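Local structure of lipoxygenase (Cyanothece sp., 5EK8) at residues Tyr195-Val200 against Asn622-Gly627; Ile210-Asn215 against Asp607-Thr612; Tyr243-Glu248 against Ile345-Ala350. The protein is a non-heme iron lipoxygenase that probably inserts molecular oxygen into polyunsaturated fatty acids, acting as a 9R-lipoxygenase. All coordinates share one frame; numbering follows the deposited sequence.

Interaction 1 of 3, residues Tyr195-Val200 against Asn622-Gly627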
loop_
_atom_site.group_PDB
_atom_site.type_symbol
_atom_site.label_atom_id
_atom_site.label_comp_id
_atom_site.label_asym_id
_atom_site.label_seq_id
_atom_site.Cartn_x
_atom_site.Cartn_y
_atom_site.Cartn_z
ATOM N N TYR A 195 -1.378 17.992 -4.077
ATOM C CA TYR A 195 -0.668 19.152 -4.600
ATOM C C TYR A 195 -0.768 20.342 -3.653
ATOM O O TYR A 195 0.150 21.157 -3.571
ATOM C CB TYR A 195 -1.197 19.507 -5.992
ATOM C CG TYR A 195 -0.817 18.473 -7.030
ATOM C CD1 TYR A 195 0.501 18.040 -7.149
ATOM C CD2 TYR A 195 -1.773 17.902 -7.865
ATOM C CE1 TYR A 195 0.863 17.086 -8.084
ATOM C CE2 TYR A 195 -1.421 16.942 -8.806
ATOM C CZ TYR A 195 -0.099 16.536 -8.910
ATOM O OH TYR A 195 0.263 15.581 -9.840
ATOM N N ALA A 196 -1.873 20.426 -2.922
ATOM C CA ALA A 196 -2.052 21.489 -1.944
ATOM C C ALA A 196 -1.069 21.327 -0.791
ATOM O O ALA A 196 -0.315 22.255 -0.460
ATOM C CB ALA A 196 -3.477 21.496 -1.429
ATOM N N SER A 197 -1.097 20.141 -0.183
ATOM C CA SER A 197 -0.209 19.802 0.927
ATOM C C SER A 197 1.247 20.044 0.544
ATOM O O SER A 197 2.018 20.671 1.289
ATOM C CB SER A 197 -0.418 18.342 1.343
ATOM O OG SER A 197 0.133 18.082 2.621
ATOM N N ALA A 198 1.609 19.553 -0.635
ATOM C CA ALA A 198 2.960 19.725 -1.141
ATOM C C ALA A 198 3.277 21.205 -1.350
ATOM O O ALA A 198 4.389 21.640 -1.078
ATOM C CB ALA A 198 3.150 18.943 -2.440
ATOM N N ASN A 199 2.306 21.979 -1.821
ATOM C CA ASN A 199 2.548 23.403 -2.052
ATOM C C ASN A 199 2.785 24.161 -0.746
ATOM O O ASN A 199 3.551 25.122 -0.711
ATOM C CB ASN A 199 1.390 24.035 -2.824
ATOM C CG ASN A 199 1.830 25.223 -3.661
ATOM O OD1 ASN A 199 3.024 25.505 -3.784
ATOM N ND2 ASN A 199 0.869 25.920 -4.247
ATOM N N VAL A 200 2.132 23.727 0.328
ATOM C CA VAL A 200 2.413 24.307 1.637
ATOM C C VAL A 200 3.799 23.907 2.155
ATOM O O VAL A 200 4.600 24.763 2.520
ATOM C CB VAL A 200 1.358 23.891 2.678
ATOM C CG1 VAL A 200 1.740 24.410 4.057
ATOM C CG2 VAL A 200 -0.018 24.387 2.272
ATOM N N ASN A 622 1.253 11.973 5.897
ATOM C CA ASN A 622 0.094 11.909 6.781
ATOM C C ASN A 622 -0.840 13.111 6.576
ATOM O O ASN A 622 -1.990 13.092 7.017
ATOM C CB ASN A 622 0.540 11.785 8.247
ATOM C CG ASN A 622 0.367 13.079 9.041
ATOM O OD1 ASN A 622 0.838 14.151 8.644
ATOM N ND2 ASN A 622 -0.311 12.976 10.181
ATOM N N GLY A 623 -0.348 14.143 5.891
ATOM C CA GLY A 623 -1.128 15.345 5.646
ATOM C C GLY A 623 -2.140 15.209 4.519
ATOM O O GLY A 623 -3.135 15.935 4.476
ATOM N N ILE A 624 -1.877 14.287 3.598
ATOM C CA ILE A 624 -2.804 13.991 2.510
ATOM C C ILE A 624 -3.782 12.905 2.949
ATOM O O ILE A 624 -3.389 11.751 3.143
ATOM C CB ILE A 624 -2.060 13.534 1.237
ATOM C CG1 ILE A 624 -1.047 14.591 0.798
ATOM C CG2 ILE A 624 -3.042 13.250 0.117
ATOM C CD1 ILE A 624 -0.043 14.089 -0.209
ATOM N N LYS A 625 -5.051 13.267 3.104
ATOM C CA LYS A 625 -6.020 12.349 3.689
ATOM C C LYS A 625 -7.332 12.286 2.912
ATOM O O LYS A 625 -8.370 12.722 3.401
ATOM C CB LYS A 625 -6.291 12.744 5.145
ATOM C CG LYS A 625 -6.831 11.615 6.008
ATOM C CD LYS A 625 -6.580 11.887 7.480
ATOM C CE LYS A 625 -6.827 10.644 8.318
ATOM N NZ LYS A 625 -6.329 10.819 9.710
ATOM N N TYR A 626 -7.279 11.731 1.706
ATOM C CA TYR A 626 -8.473 11.540 0.889
ATOM C C TYR A 626 -8.810 10.052 0.770
ATOM O O TYR A 626 -7.943 9.227 0.468
ATOM C CB TYR A 626 -8.268 12.162 -0.496
ATOM C CG TYR A 626 -9.465 12.091 -1.421
ATOM C CD1 TYR A 626 -10.289 13.191 -1.605
ATOM C CD2 TYR A 626 -9.761 10.928 -2.129
ATOM C CE1 TYR A 626 -11.379 13.138 -2.453
ATOM C CE2 TYR A 626 -10.854 10.866 -2.977
ATOM C CZ TYR A 626 -11.657 11.978 -3.134
ATOM O OH TYR A 626 -12.742 11.932 -3.976
ATOM N N GLY A 627 -10.076 9.716 1.000
ATOM C CA GLY A 627 -10.523 8.336 0.925
ATOM C C GLY A 627 -10.722 7.712 2.293
ATOM O O GLY A 627 -9.861 6.979 2.789
#

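Interaction 2 of 3, residues Ile210-Asn215 against Asp607-Thr612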
loop_
_atom_site.group_PDB
_atom_site.type_symbol
_atom_site.label_atom_id
_atom_site.label_comp_id
_atom_site.label_asym_id
_atom_site.label_seq_id
_atom_site.Cartn_x
_atom_site.Cartn_y
_atom_site.Cartn_z
ATOM N N ILE A 210 18.481 24.553 0.227
ATOM C CA ILE A 210 19.304 25.618 -0.334
ATOM C C ILE A 210 20.227 26.180 0.741
ATOM O O ILE A 210 21.379 26.509 0.467
ATOM C CB ILE A 210 18.442 26.753 -0.940
ATOM C CG1 ILE A 210 17.534 26.197 -2.038
ATOM C CG2 ILE A 210 19.318 27.861 -1.514
ATOM C CD1 ILE A 210 16.819 27.261 -2.829
ATOM N N ALA A 211 19.722 26.264 1.969
ATOM C CA ALA A 211 20.511 26.778 3.083
ATOM C C ALA A 211 21.686 25.858 3.408
ATOM O O ALA A 211 22.754 26.319 3.810
ATOM C CB ALA A 211 19.634 26.967 4.312
ATOM N N ASN A 212 21.478 24.557 3.230
ATOM C CA ASN A 212 22.482 23.559 3.579
ATOM C C ASN A 212 23.709 23.604 2.680
ATOM O O ASN A 212 24.815 23.274 3.107
ATOM C CB ASN A 212 21.866 22.162 3.538
ATOM C CG ASN A 212 22.896 21.072 3.705
ATOM O OD1 ASN A 212 23.435 20.880 4.793
ATOM N ND2 ASN A 212 23.182 20.353 2.625
ATOM N N THR A 213 23.515 24.011 1.434
ATOM C CA THR A 213 24.627 24.111 0.499
ATOM C C THR A 213 25.531 25.297 0.846
ATOM O O THR A 213 26.743 25.247 0.637
ATOM C CB THR A 213 24.129 24.253 -0.945
ATOM O OG1 THR A 213 23.467 25.514 -1.097
ATOM C CG2 THR A 213 23.167 23.123 -1.285
ATOM N N LEU A 214 24.933 26.357 1.384
ATOM C CA LEU A 214 25.683 27.548 1.781
ATOM C C LEU A 214 26.546 27.264 3.008
ATOM O O LEU A 214 27.611 27.858 3.191
ATOM C CB LEU A 214 24.732 28.714 2.065
ATOM C CG LEU A 214 23.696 29.044 0.987
ATOM C CD1 LEU A 214 22.876 30.264 1.382
ATOM C CD2 LEU A 214 24.365 29.257 -0.362
ATOM N N ASN A 215 26.065 26.352 3.847
ATOM C CA ASN A 215 26.772 25.929 5.049
ATOM C C ASN A 215 26.326 24.532 5.439
ATOM O O ASN A 215 25.182 24.335 5.848
ATOM C CB ASN A 215 26.530 26.899 6.205
ATOM C CG ASN A 215 27.160 26.425 7.505
ATOM O OD1 ASN A 215 28.149 25.690 7.497
ATOM N ND2 ASN A 215 26.585 26.840 8.628
ATOM N N ASP A 607 21.789 14.715 9.504
ATOM C CA ASP A 607 22.325 15.986 9.037
ATOM C C ASP A 607 21.143 16.835 8.540
ATOM O O ASP A 607 20.065 16.288 8.290
ATOM C CB ASP A 607 23.409 15.767 7.961
ATOM C CG ASP A 607 22.884 15.122 6.682
ATOM O OD1 ASP A 607 23.717 14.568 5.926
ATOM O OD2 ASP A 607 21.664 15.169 6.416
ATOM N N PRO A 608 21.329 18.164 8.418
ATOM C CA PRO A 608 20.228 19.080 8.082
ATOM C C PRO A 608 19.315 18.615 6.943
ATOM O O PRO A 608 18.090 18.653 7.093
ATOM C CB PRO A 608 20.966 20.359 7.686
ATOM C CG PRO A 608 22.176 20.352 8.544
ATOM C CD PRO A 608 22.577 18.902 8.695
ATOM N N ILE A 609 19.897 18.166 5.836
ATOM C CA ILE A 609 19.110 17.802 4.661
ATOM C C ILE A 609 18.300 16.510 4.900
ATOM O O ILE A 609 17.130 16.394 4.484
ATOM C CB ILE A 609 20.024 17.687 3.421
ATOM C CG1 ILE A 609 19.209 17.416 2.160
ATOM C CG2 ILE A 609 21.104 16.658 3.633
ATOM C CD1 ILE A 609 19.835 18.024 0.915
ATOM N N GLU A 610 18.894 15.565 5.623
ATOM C CA GLU A 610 18.178 14.359 6.021
ATOM C C GLU A 610 17.052 14.687 6.995
ATOM O O GLU A 610 15.971 14.104 6.926
ATOM C CB GLU A 610 19.123 13.344 6.657
ATOM C CG GLU A 610 19.973 12.572 5.666
ATOM C CD GLU A 610 20.723 11.425 6.320
ATOM O OE1 GLU A 610 21.127 10.490 5.597
ATOM O OE2 GLU A 610 20.904 11.463 7.557
ATOM N N ALA A 611 17.319 15.620 7.905
ATOM C CA ALA A 611 16.345 16.017 8.919
ATOM C C ALA A 611 15.117 16.669 8.289
ATOM O O ALA A 611 13.961 16.257 8.519
ATOM C CB ALA A 611 16.987 16.961 9.916
ATOM N N THR A 612 15.378 17.694 7.486
ATOM C CA THR A 612 14.298 18.411 6.840
ATOM C C THR A 612 13.517 17.476 5.928
ATOM O O THR A 612 12.293 17.541 5.893
ATOM C CB THR A 612 14.800 19.638 6.044
ATOM O OG1 THR A 612 13.684 20.293 5.425
ATOM C CG2 THR A 612 15.813 19.249 4.983
#

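Interaction 3 of 3, residues Tyr243-Glu248 against Ile345-Ala350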
loop_
_atom_site.group_PDB
_atom_site.type_symbol
_atom_site.label_atom_id
_atom_site.label_comp_id
_atom_site.label_asym_id
_atom_site.label_seq_id
_atom_site.Cartn_x
_atom_site.Cartn_y
_atom_site.Cartn_z
ATOM N N TYR A 243 7.324 14.488 28.864
ATOM C CA TYR A 243 6.411 13.358 29.003
ATOM C C TYR A 243 6.726 12.262 27.984
ATOM O O TYR A 243 6.732 11.077 28.319
ATOM C CB TYR A 243 4.943 13.792 28.863
ATOM C CG TYR A 243 4.015 12.599 28.760
ATOM C CD1 TYR A 243 4.030 11.610 29.736
ATOM C CD2 TYR A 243 3.157 12.440 27.678
ATOM C CE1 TYR A 243 3.215 10.496 29.646
ATOM C CE2 TYR A 243 2.327 11.327 27.581
ATOM C CZ TYR A 243 2.361 10.355 28.571
ATOM O OH TYR A 243 1.551 9.237 28.496
ATOM N N THR A 244 6.996 12.652 26.743
ATOM C CA THR A 244 7.199 11.664 25.690
ATOM C C THR A 244 8.527 10.921 25.816
ATOM O O THR A 244 8.725 9.905 25.157
ATOM C CB THR A 244 7.117 12.294 24.280
ATOM O OG1 THR A 244 8.180 13.238 24.093
ATOM C CG2 THR A 244 5.772 12.973 24.081
ATOM N N ARG A 245 9.429 11.413 26.662
ATOM C CA ARG A 245 10.694 10.712 26.894
ATOM C C ARG A 245 10.588 9.722 28.065
ATOM O O ARG A 245 11.532 8.984 28.349
ATOM C CB ARG A 245 11.834 11.703 27.157
ATOM C CG ARG A 245 11.910 12.878 26.195
ATOM C CD ARG A 245 12.133 12.468 24.751
ATOM N NE ARG A 245 11.145 13.097 23.871
ATOM C CZ ARG A 245 11.383 14.128 23.060
ATOM N NH1 ARG A 245 12.589 14.666 22.992
ATOM N NH2 ARG A 245 10.408 14.620 22.308
ATOM N N SER A 246 9.431 9.693 28.725
ATOM C CA SER A 246 9.225 8.842 29.900
ATOM C C SER A 246 9.036 7.364 29.549
ATOM O O SER A 246 8.790 7.021 28.397
ATOM C CB SER A 246 8.017 9.331 30.698
ATOM O OG SER A 246 6.824 9.164 29.953
ATOM N N ASP A 247 9.149 6.500 30.556
ATOM C CA ASP A 247 9.004 5.056 30.370
ATOM C C ASP A 247 7.577 4.649 30.003
ATOM O O ASP A 247 7.370 3.753 29.174
ATOM C CB ASP A 247 9.439 4.306 31.633
ATOM C CG ASP A 247 10.934 4.386 31.875
ATOM O OD1 ASP A 247 11.386 3.976 32.968
ATOM O OD2 ASP A 247 11.656 4.869 30.975
ATOM N N GLU A 248 6.606 5.300 30.634
ATOM C CA GLU A 248 5.195 5.027 30.386
ATOM C C GLU A 248 4.867 5.219 28.910
ATOM O O GLU A 248 4.192 4.391 28.282
ATOM C CB GLU A 248 4.310 5.939 31.246
ATOM C CG GLU A 248 4.496 5.789 32.761
ATOM C CD GLU A 248 5.786 6.417 33.272
ATOM O OE1 GLU A 248 6.421 7.184 32.519
ATOM O OE2 GLU A 248 6.168 6.137 34.425
ATOM N N ILE A 345 17.486 5.103 20.757
ATOM C CA ILE A 345 18.054 4.168 19.784
ATOM C C ILE A 345 17.042 3.081 19.403
ATOM O O ILE A 345 16.819 2.804 18.212
ATOM C CB ILE A 345 19.339 3.506 20.317
ATOM C CG1 ILE A 345 20.472 4.532 20.381
ATOM C CG2 ILE A 345 19.751 2.353 19.418
ATOM C CD1 ILE A 345 21.807 3.949 20.768
ATOM N N PHE A 346 16.422 2.481 20.418
ATOM C CA PHE A 346 15.342 1.536 20.180
ATOM C C PHE A 346 14.267 2.156 19.306
ATOM O O PHE A 346 13.813 1.533 18.346
ATOM C CB PHE A 346 14.715 1.060 21.487
ATOM C CG PHE A 346 13.630 0.038 21.290
ATOM C CD1 PHE A 346 13.942 -1.309 21.211
ATOM C CD2 PHE A 346 12.306 0.420 21.170
ATOM C CE1 PHE A 346 12.949 -2.256 21.020
ATOM C CE2 PHE A 346 11.312 -0.521 20.980
ATOM C CZ PHE A 346 11.633 -1.860 20.909
ATOM N N ARG A 347 13.858 3.379 19.646
ATOM C CA ARG A 347 12.821 4.074 18.882
ATOM C C ARG A 347 13.164 4.179 17.400
ATOM O O ARG A 347 12.302 4.006 16.539
ATOM C CB ARG A 347 12.581 5.474 19.444
ATOM C CG ARG A 347 11.565 5.530 20.556
ATOM C CD ARG A 347 11.081 6.952 20.753
ATOM N NE ARG A 347 12.145 7.861 21.179
ATOM C CZ ARG A 347 12.519 8.029 22.443
ATOM N NH1 ARG A 347 11.917 7.346 23.410
ATOM N NH2 ARG A 347 13.496 8.875 22.741
ATOM N N THR A 348 14.428 4.462 17.109
ATOM C CA THR A 348 14.859 4.636 15.728
ATOM C C THR A 348 14.888 3.302 14.988
ATOM O O THR A 348 14.478 3.215 13.820
ATOM C CB THR A 348 16.246 5.286 15.648
ATOM O OG1 THR A 348 17.181 4.500 16.398
ATOM C CG2 THR A 348 16.204 6.697 16.212
ATOM N N ALA A 349 15.372 2.262 15.659
ATOM C CA ALA A 349 15.342 0.933 15.048
ATOM C C ALA A 349 13.895 0.536 14.753
ATOM O O ALA A 349 13.593 -0.045 13.705
ATOM C CB ALA A 349 16.016 -0.096 15.942
ATOM N N ALA A 350 13.001 0.889 15.671
ATOM C CA ALA A 350 11.589 0.559 15.541
ATOM C C ALA A 350 10.930 1.376 14.440
ATOM O O ALA A 350 9.966 0.928 13.823
ATOM C CB ALA A 350 10.870 0.772 16.860
#

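Interaction 1 of 3, residues Tyr195-Val200 against Asn622-Gly627
S197 and I624 meet because of how their first torsions are set. In S197 the hydroxyl stands opposite the main-chain N (chi1 -164°) and reaches across the gap, while in I624 the longer branch CG1 swings to the side of the main-chain N (chi1 -57°), with the shorter branch CG2 on the carbonyl side. This is a helix lying against the end of another in the lipoxygenase fold: 195-200 is a turn and a half of helix 188-214, whereas in 622-627 helix 608-623 gives way to a loop. The contact is small and made by van der Waals touches. S197 CB lies 3.8 Å from I624 CG1, and the hydroxyl comes beside the main chain, S197 OG 4.1 Å from G623 C. Serine suits this spot because its single CB and OG are small enough for the helix to come close to G623, and a hydroxyl is at ease where the residue is partly exposed. G623 suits it equally, since without a side chain its backbone can come within 6.6 Å of S197, CA to CA. I624 is the buried member, and its branched, apolar side chain also packs on R190 and A194 of helix 188-214. On the same side chain rests I668, the C-terminal residue and an iron ligand, so I624 is a second-shell residue, its side chain about 10 Å from the iron at the nearest atoms. The loop is held further by K625 N bonding to Q193 and by I624 O accepting from R663. G627 adopts a positive phi, which glycine accommodates easily. On another side of helix 188-214, Y195 and A198 pack on helix 2-21. Across the contact itself, I624 CG1 touches both side-chain atoms of the serine, for it also stands 4.1 Å from S197 OG.

Interaction 2 of 3, residues Ile210-Asn215 against Asp607-Thr612
OG1 of T612 is held by two groups, the hydroxyl of Y228 and ND1 of H208, the latter on the same helix as N212, which meets P608 and I609 close by. The threonine oxygen points opposite its main-chain N (chi1 180°), and this polar link stands beside a contact that is otherwise only packing. N212 directs its side chain at the start of the other helix, crossing P608 at about a right angle, with N212 CG 4.5 Å from P608 CB and I609 flanking the same amide. Here the C-terminal end of helix 188-214 lies against the first turn of helix 608-623, two antiparallel helices of the lipoxygenase fold, and the contact is near the surface, away from the iron. Proline fits a first turn, where no N-H need be supplied to an earlier carbonyl. D607 is the N-cap: its OD2 receives E610 N at 2.9 Å, nearly along the carboxylate C-O axis, with an angle of 158° at the hydrogen. P608 also packs on P219 and I224. In the opposing helix T213 turns its hydroxyl back on its own backbone, T213 OG1 donating to I210 O at 2.8 Å.

Interaction 3 of 3, residues Tyr243-Glu248 against Ile345-Ala350
R245 and R347 approach each other across this contact, each bent to a different shape. In R245 the chain folds back on itself through two successive bends (chi1 -46°, chi2 -61°), which carries its end round to its neighbour: R245 NE donates to T244 OG1 at 3.0 Å, with the oxygen tilted slightly out of the guanidinium plane. T244 presents that oxygen with its hydroxyl between main-chain N and carbonyl carbon (chi1 64°). R347 instead extends from its helix toward the turn and bends only further out. Its guanidinium comes obliquely to two groups, R347 NH2 lying 4.3 Å from R245 CD and R347 NH1 4.4 Å from T244 O; both are loose approaches, and no hydrogen bond crosses the contact. The CD methylene of R245 makes the touch, while its charged end is engaged elsewhere: NH1 pairs with E599 and NH2 with E583. These carboxylates probably offset the proximity of the two arginines, whose R245 NE and R347 NH2 stand 5.0 Å apart. R347 in turn has NE bound to the carbonyl of Y586. Arginine suits both places, having an aliphatic stem for packing and several N-H groups for distant partners. The type I beta turn 243-246 is closed at Y243 O, which accepts from S246 N at 3.1 Å. S246 is the N-cap of helix 247-256. Beside it D247 forms a salt bridge with K343 of helix 337-377, the long helix of the helical catalytic body of the lipoxygenase fold that also carries the iron ligands H359 and H364. F346 meets F250 of helix 247-256 and, with I345 and A349, packs on strand 291-300, while T244 rests on helix 232-239, placing the turn between that helix and helix 337-377.

In the fold
From the N terminus, helix 188-214 first contributes 195-200 to interaction 1 and then 210-215 to interaction 2. The chain next reaches 243-248, which closes the shortest loop, interaction 3, on 345-350 after 96 residues. Much later 607-612 returns to close interaction 2, and 622-627 then closes interaction 1. The three loops therefore sit one within another, and none cross. Interactions 1 and 2 join the same two antiparallel helices, 188-214 and 608-623, at points 24 Å apart between centres, so the pair is joined near the iron and again at its far end. Interaction 3 joins the turn before helix 247-256 to helix 337-377.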